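Local coordinates for uncharacterized protein (Chondromyces crocatus, PDB 6I86) that is of unknown function but is encoded in the crocagin gene cluster and probably takes part in making this ribosomally derived peptide product, at residues F62-P73 / E144-P154. Residues are numbered along the deposited sequence; the frame is centred on the assembly and turned at random.
Sequences FKVRCILRSSAP and EGPDGIITLWP
Trp153 packs one indole face against the backbone of Ser71 and Ala72. Ala72 N sits over the centre of the ring system and Ser71 C toward its rim. Ala72 CA is 3.6 Å from the centroid of the six-membered ring, a CH-pi contact. Trp153 CG lies between its backbone N and carbonyl carbon (chi1 64°), which swings the indole beneath this turn. With an alanine in place of Trp153, the Ser71-Ala72 backbone would probably lose its packing surface and move more freely. Pro146 CG lies 4.0 Å above the Arg65 guanidinium, over its centre; Glu9 forms a salt bridge with the same group. Ile67 CG2 lies over one face of the Arg69 guanidinium. At its edge, in plane, a water bonds NH2 and also Thr151 OG1, while NH1 bonds Ala2 O. Asp147 CG lies at the edge of the Phe62 ring, the carboxylate turned 88° from it.

The backbones form parallel strands, joined by five hydrogen bonds from Arg65 N to Gly148 O through Arg69 N to Leu152 O. Before them, Asp147 OD2 takes Lys63 N at 2.8 Å through its anti lone pair. His131 and Tyr140 also bond this carboxylate, which fixes its rotation. Asp147 N bonds Lys63 O at 2.8 Å. One residue thus grips both backbone groups of Lys63, just before strand 148-154 begins.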
ATOM      1  N   PHE A  62       6.037   9.057   3.511  1.00 23.72           N
ATOM      2  CA  PHE A  62       5.983   8.592   2.135  1.00 24.86           C
ATOM      3  C   PHE A  62       4.596   8.789   1.548  1.00 25.39           C
ATOM      4  O   PHE A  62       3.584   8.550   2.213  1.00 24.70           O
ATOM      5  CB  PHE A  62       6.398   7.122   2.054  1.00 19.27           C
ATOM      6  CG  PHE A  62       7.686   6.833   2.767  1.00 24.82           C
ATOM      7  CD1 PHE A  62       8.895   7.268   2.241  1.00 18.64           C
ATOM      8  CD2 PHE A  62       7.690   6.165   3.981  1.00 24.24           C
ATOM      9  CE1 PHE A  62      10.090   7.022   2.901  1.00 24.35           C
ATOM     10  CE2 PHE A  62       8.884   5.913   4.648  1.00 26.54           C
ATOM     11  CZ  PHE A  62      10.084   6.341   4.106  1.00 24.51           C
ATOM     12  N   LYS A  63       4.569   9.222   0.293  1.00 20.75           N
ATOM     13  CA  LYS A  63       3.336   9.441  -0.449  1.00 17.28           C
ATOM     14  C   LYS A  63       3.105   8.241  -1.359  1.00 20.77           C
ATOM     15  O   LYS A  63       3.946   7.933  -2.212  1.00 22.20           O
ATOM     16  CB  LYS A  63       3.418  10.734  -1.260  1.00 23.89           C
ATOM     17  CG  LYS A  63       2.233  10.984  -2.179  1.00 27.04           C
ATOM     18  CD  LYS A  63       2.408  12.279  -2.970  1.00 24.36           C
ATOM     19  CE  LYS A  63       2.364  13.502  -2.067  1.00 27.52           C
ATOM     20  NZ  LYS A  63       2.582  14.767  -2.826  1.00 32.71           N
ATOM     21  N   VAL A  64       1.976   7.563  -1.173  1.00 20.35           N
ATOM     22  CA  VAL A  64       1.634   6.372  -1.939  1.00 20.72           C
ATOM     23  C   VAL A  64       0.345   6.651  -2.693  1.00 22.30           C
ATOM     24  O   VAL A  64      -0.691   6.937  -2.080  1.00 18.95           O
ATOM     25  CB  VAL A  64       1.485   5.133  -1.042  1.00 21.36           C
ATOM     26  CG1 VAL A  64       1.214   3.893  -1.888  1.00 21.16           C
ATOM     27  CG2 VAL A  64       2.729   4.942  -0.189  1.00 20.14           C
ATOM     28  N   ARG A  65       0.409   6.576  -4.018  1.00 22.96           N
ATOM     29  CA  ARG A  65      -0.772   6.696  -4.859  1.00 18.17           C
ATOM     30  C   ARG A  65      -1.318   5.307  -5.150  1.00 18.51           C
ATOM     31  O   ARG A  65      -0.566   4.404  -5.529  1.00 23.06           O
ATOM     32  CB  ARG A  65      -0.438   7.418  -6.165  1.00 19.21           C
ATOM     33  CG  ARG A  65      -1.609   7.517  -7.128  1.00 22.51           C
ATOM     34  CD  ARG A  65      -1.227   8.297  -8.377  1.00 22.99           C
ATOM     35  NE  ARG A  65      -0.746   9.638  -8.057  1.00 27.90           N
ATOM     36  CZ  ARG A  65       0.090  10.332  -8.823  1.00 26.59           C
ATOM     37  NH1 ARG A  65       0.535   9.811  -9.957  1.00 30.89           N
ATOM     38  NH2 ARG A  65       0.478  11.545  -8.457  1.00 27.49           N
ATOM     39  N   CYS A  66      -2.618   5.124  -4.933  0.63 19.36           N
ATOM     40  CA  CYS A  66      -3.292   3.864  -5.212  0.63 19.07           C
ATOM     41  C   CYS A  66      -4.310   4.082  -6.321  0.63 17.27           C
ATOM     42  O   CYS A  66      -5.089   5.040  -6.276  0.63 18.06           O
ATOM     43  CB  CYS A  66      -3.979   3.311  -3.966  0.63 19.02           C
ATOM     44  SG  CYS A  66      -4.630   1.637  -4.172  0.63 22.60           S
ATOM     45  N   ILE A  67      -4.301   3.195  -7.311  1.00 19.63           N
ATOM     46  CA  ILE A  67      -5.144   3.320  -8.491  1.00 21.56           C
ATOM     47  C   ILE A  67      -5.880   2.009  -8.717  1.00 20.74           C
ATOM     48  O   ILE A  67      -5.259   0.940  -8.752  1.00 19.92           O
ATOM     49  CB  ILE A  67      -4.317   3.685  -9.739  1.00 23.85           C
ATOM     50  CG1 ILE A  67      -3.559   4.996  -9.522  1.00 22.27           C
ATOM     51  CG2 ILE A  67      -5.206   3.761 -10.974  1.00 17.36           C
ATOM     52  CD1 ILE A  67      -2.459   5.226 -10.528  1.00 18.86           C
ATOM     53  N   LEU A  68      -7.198   2.092  -8.864  1.00 19.25           N
ATOM     54  CA  LEU A  68      -7.969   1.017  -9.470  1.00 21.30           C
ATOM     55  C   LEU A  68      -8.016   1.289 -10.968  1.00 19.12           C
ATOM     56  O   LEU A  68      -8.473   2.357 -11.395  1.00 22.32           O
ATOM     57  CB  LEU A  68      -9.377   0.936  -8.887  1.00 16.75           C
ATOM     58  CG  LEU A  68     -10.307  -0.049  -9.600  1.00 21.82           C
ATOM     59  CD1 LEU A  68      -9.886  -1.489  -9.336  1.00 18.36           C
ATOM     60  CD2 LEU A  68     -11.756   0.173  -9.194  1.00 23.00           C
ATOM     61  N   ARG A  69      -7.515   0.345 -11.757  1.00 16.38           N
ATOM     62  CA  ARG A  69      -7.399   0.512 -13.195  1.00 19.81           C
ATOM     63  C   ARG A  69      -8.106  -0.650 -13.882  1.00 20.62           C
ATOM     64  O   ARG A  69      -8.261  -1.733 -13.311  1.00 19.70           O
ATOM     65  CB  ARG A  69      -5.922   0.590 -13.622  1.00 19.41           C
ATOM     66  CG  ARG A  69      -5.678   1.359 -14.919  1.00 19.47           C
ATOM     67  CD  ARG A  69      -4.197   1.380 -15.289  1.00 22.34           C
ATOM     68  NE  ARG A  69      -3.420   2.371 -14.540  1.00 21.01           N
ATOM     69  CZ  ARG A  69      -3.499   3.688 -14.714  1.00 20.67           C
ATOM     70  NH1 ARG A  69      -4.317   4.199 -15.626  1.00 20.23           N
ATOM     71  NH2 ARG A  69      -2.747   4.499 -13.980  1.00 17.85           N
ATOM     72  N   SER A  70      -8.559  -0.411 -15.114  1.00 18.54           N
ATOM     73  CA  SER A  70      -9.288  -1.448 -15.836  1.00 25.63           C
ATOM     74  C   SER A  70      -8.382  -2.592 -16.272  1.00 19.15           C
ATOM     75  O   SER A  70      -8.877  -3.694 -16.528  1.00 21.16           O
ATOM     76  CB  SER A  70      -9.993  -0.858 -17.058  1.00 18.43           C
ATOM     77  OG  SER A  70      -9.060  -0.508 -18.065  1.00 18.06           O
ATOM     78  N   SER A  71      -7.079  -2.352 -16.370  1.00 18.17           N
ATOM     79  CA  SER A  71      -6.106  -3.379 -16.719  1.00 18.44           C
ATOM     80  C   SER A  71      -4.737  -2.896 -16.255  1.00 21.04           C
ATOM     81  O   SER A  71      -4.623  -1.879 -15.561  1.00 18.40           O
ATOM     82  CB  SER A  71      -6.141  -3.681 -18.223  1.00 22.50           C
ATOM     83  OG  SER A  71      -5.620  -2.602 -18.979  1.00 24.70           O
ATOM     84  N   ALA A  72      -3.694  -3.630 -16.635  1.00 19.10           N
ATOM     85  CA  ALA A  72      -2.337  -3.217 -16.318  1.00 19.48           C
ATOM     86  C   ALA A  72      -2.059  -1.840 -16.924  1.00 23.53           C
ATOM     87  O   ALA A  72      -2.591  -1.503 -17.988  1.00 21.79           O
ATOM     88  CB  ALA A  72      -1.331  -4.240 -16.841  1.00 20.24           C
ATOM     89  N   PRO A  73      -1.237  -1.020 -16.265  1.00 19.23           N
ATOM     90  CA  PRO A  73      -1.017   0.345 -16.758  1.00 15.69           C
ATOM     91  C   PRO A  73      -0.325   0.348 -18.111  1.00 18.04           C
ATOM     92  O   PRO A  73       0.542  -0.481 -18.393  1.00 18.85           O
ATOM     93  CB  PRO A  73      -0.138   0.980 -15.673  1.00 20.49           C
ATOM     94  CG  PRO A  73       0.490  -0.176 -14.957  1.00 21.86           C
ATOM     95  CD  PRO A  73      -0.517  -1.283 -15.007  1.00 22.43           C
ATOM     96  N   GLU A 144       6.322  16.854  -4.773  1.00 33.04           N
ATOM     97  CA  GLU A 144       7.194  15.691  -4.757  1.00 30.72           C
ATOM     98  C   GLU A 144       6.369  14.422  -4.604  1.00 29.85           C
ATOM     99  O   GLU A 144       5.174  14.455  -4.298  1.00 32.33           O
ATOM    100  CB  GLU A 144       8.238  15.800  -3.639  1.00 31.61           C
ATOM    101  CG  GLU A 144       9.277  16.880  -3.897  1.00 35.77           C
ATOM    102  CD  GLU A 144      10.255  17.037  -2.752  1.00 41.95           C
ATOM    103  OE1 GLU A 144      10.382  16.095  -1.941  1.00 37.21           O
ATOM    104  OE2 GLU A 144      10.898  18.104  -2.666  1.00 42.29           O
ATOM    105  N   GLY A 145       7.028  13.291  -4.833  1.00 27.77           N
ATOM    106  CA  GLY A 145       6.361  12.014  -4.829  1.00 23.29           C
ATOM    107  C   GLY A 145       5.477  11.835  -6.048  1.00 27.02           C
ATOM    108  O   GLY A 145       5.466  12.669  -6.958  1.00 25.87           O
ATOM    109  N   PRO A 146       4.708  10.736  -6.093  1.00 25.08           N
ATOM    110  CA  PRO A 146       4.643   9.711  -5.043  1.00 25.04           C
ATOM    111  C   PRO A 146       5.891   8.833  -4.969  1.00 26.72           C
ATOM    112  O   PRO A 146       6.567   8.624  -5.977  1.00 19.99           O
ATOM    113  CB  PRO A 146       3.427   8.872  -5.450  1.00 25.52           C
ATOM    114  CG  PRO A 146       3.337   9.039  -6.927  1.00 26.46           C
ATOM    115  CD  PRO A 146       3.800  10.438  -7.217  1.00 25.86           C
ATOM    116  N   ASP A 147       6.195   8.344  -3.765  1.00 17.68           N
ATOM    117  CA  ASP A 147       7.307   7.415  -3.608  1.00 18.89           C
ATOM    118  C   ASP A 147       6.980   6.057  -4.211  1.00 19.36           C
ATOM    119  O   ASP A 147       7.889   5.323  -4.617  1.00 22.32           O
ATOM    120  CB  ASP A 147       7.665   7.277  -2.129  1.00 17.76           C
ATOM    121  CG  ASP A 147       8.009   8.608  -1.489  1.00 22.67           C
ATOM    122  OD1 ASP A 147       9.166   9.060  -1.631  1.00 24.02           O
ATOM    123  OD2 ASP A 147       7.121   9.210  -0.853  1.00 21.90           O
ATOM    124  N   GLY A 148       5.697   5.711  -4.283  1.00 21.13           N
ATOM    125  CA  GLY A 148       5.280   4.468  -4.904  1.00 26.20           C
ATOM    126  C   GLY A 148       3.863   4.581  -5.424  1.00 20.96           C
ATOM    127  O   GLY A 148       3.091   5.454  -5.010  1.00 15.74           O
ATOM    128  N   ILE A 149       3.530   3.690  -6.354  1.00 20.95           N
ATOM    129  CA  ILE A 149       2.194   3.617  -6.934  1.00 20.54           C
ATOM    130  C   ILE A 149       1.725   2.172  -6.865  1.00 21.27           C
ATOM    131  O   ILE A 149       2.416   1.267  -7.347  1.00 19.75           O
ATOM    132  CB  ILE A 149       2.164   4.130  -8.387  1.00 21.02           C
ATOM    133  CG1 ILE A 149       2.678   5.571  -8.464  1.00 24.08           C
ATOM    134  CG2 ILE A 149       0.751   4.047  -8.948  1.00 18.06           C
ATOM    135  CD1 ILE A 149       2.656   6.156  -9.862  1.00 24.85           C
ATOM    136  N   ILE A 150       0.558   1.958  -6.265  1.00 20.12           N
ATOM    137  CA  ILE A 150      -0.052   0.638  -6.146  1.00 18.99           C
ATOM    138  C   ILE A 150      -1.255   0.601  -7.076  1.00 20.20           C
ATOM    139  O   ILE A 150      -2.215   1.358  -6.889  1.00 18.75           O
ATOM    140  CB  ILE A 150      -0.468   0.328  -4.700  1.00 18.66           C
ATOM    141  CG1 ILE A 150       0.693   0.609  -3.748  1.00 36.24           C
ATOM    142  CG2 ILE A 150      -0.911  -1.118  -4.578  1.00 22.60           C
ATOM    143  CD1 ILE A 150       1.962  -0.118  -4.132  1.00 38.25           C
ATOM    144  N   THR A 151      -1.212  -0.277  -8.072  1.00 20.08           N
ATOM    145  CA  THR A 151      -2.266  -0.360  -9.073  1.00 15.93           C
ATOM    146  C   THR A 151      -2.973  -1.703  -8.970  1.00 21.90           C
ATOM    147  O   THR A 151      -2.326  -2.755  -8.964  1.00 19.43           O
ATOM    148  CB  THR A 151      -1.714  -0.169 -10.485  1.00 18.91           C
ATOM    149  OG1 THR A 151      -0.984   1.062 -10.550  1.00 19.59           O
ATOM    150  CG2 THR A 151      -2.853  -0.122 -11.494  1.00 19.62           C
ATOM    151  N   LEU A 152      -4.298  -1.659  -8.893  1.00 15.90           N
ATOM    152  CA  LEU A 152      -5.134  -2.847  -8.848  1.00 18.40           C
ATOM    153  C   LEU A 152      -5.917  -2.965 -10.146  1.00 22.78           C
ATOM    154  O   LEU A 152      -6.353  -1.958 -10.711  1.00 23.29           O
ATOM    155  CB  LEU A 152      -6.111  -2.793  -7.666  1.00 20.80           C
ATOM    156  CG  LEU A 152      -5.670  -3.116  -6.235  1.00 24.36           C
ATOM    157  CD1 LEU A 152      -4.583  -2.173  -5.732  1.00 27.14           C
ATOM    158  CD2 LEU A 152      -6.877  -3.088  -5.304  1.00 21.53           C
ATOM    159  N   TRP A 153      -6.093  -4.195 -10.619  1.00 18.88           N
ATOM    160  CA  TRP A 153      -7.034  -4.461 -11.696  1.00 22.06           C
ATOM    161  C   TRP A 153      -7.547  -5.883 -11.534  1.00 24.81           C
ATOM    162  O   TRP A 153      -6.856  -6.723 -10.941  1.00 26.09           O
ATOM    163  CB  TRP A 153      -6.415  -4.234 -13.090  1.00 19.77           C
ATOM    164  CG  TRP A 153      -5.271  -5.111 -13.504  1.00 25.76           C
ATOM    165  CD1 TRP A 153      -5.344  -6.251 -14.247  1.00 27.52           C
ATOM    166  CD2 TRP A 153      -3.878  -4.884 -13.253  1.00 19.03           C
ATOM    167  NE1 TRP A 153      -4.086  -6.763 -14.454  1.00 22.44           N
ATOM    168  CE2 TRP A 153      -3.168  -5.943 -13.853  1.00 20.82           C
ATOM    169  CE3 TRP A 153      -3.166  -3.896 -12.566  1.00 17.47           C
ATOM    170  CZ2 TRP A 153      -1.779  -6.044 -13.786  1.00 25.27           C
ATOM    171  CZ3 TRP A 153      -1.785  -3.997 -12.502  1.00 22.52           C
ATOM    172  CH2 TRP A 153      -1.106  -5.061 -13.109  1.00 19.50           C
ATOM    173  N   PRO A 154      -8.759  -6.176 -12.013  1.00 28.09           N
ATOM    174  CA  PRO A 154      -9.410  -7.446 -11.661  1.00 34.53           C
ATOM    175  C   PRO A 154      -8.581  -8.654 -12.070  1.00 41.87           C
ATOM    176  O   PRO A 154      -8.042  -8.718 -13.177  1.00 32.03           O
ATOM    177  CB  PRO A 154     -10.733  -7.392 -12.436  1.00 37.35           C
ATOM    178  CG  PRO A 154     -10.982  -5.940 -12.655  1.00 37.57           C
ATOM    179  CD  PRO A 154      -9.625  -5.338 -12.860  1.00 27.02           C
TER
HETATM  180  O   HOH W   1      -0.877   2.599 -12.833  1.00 18.54           O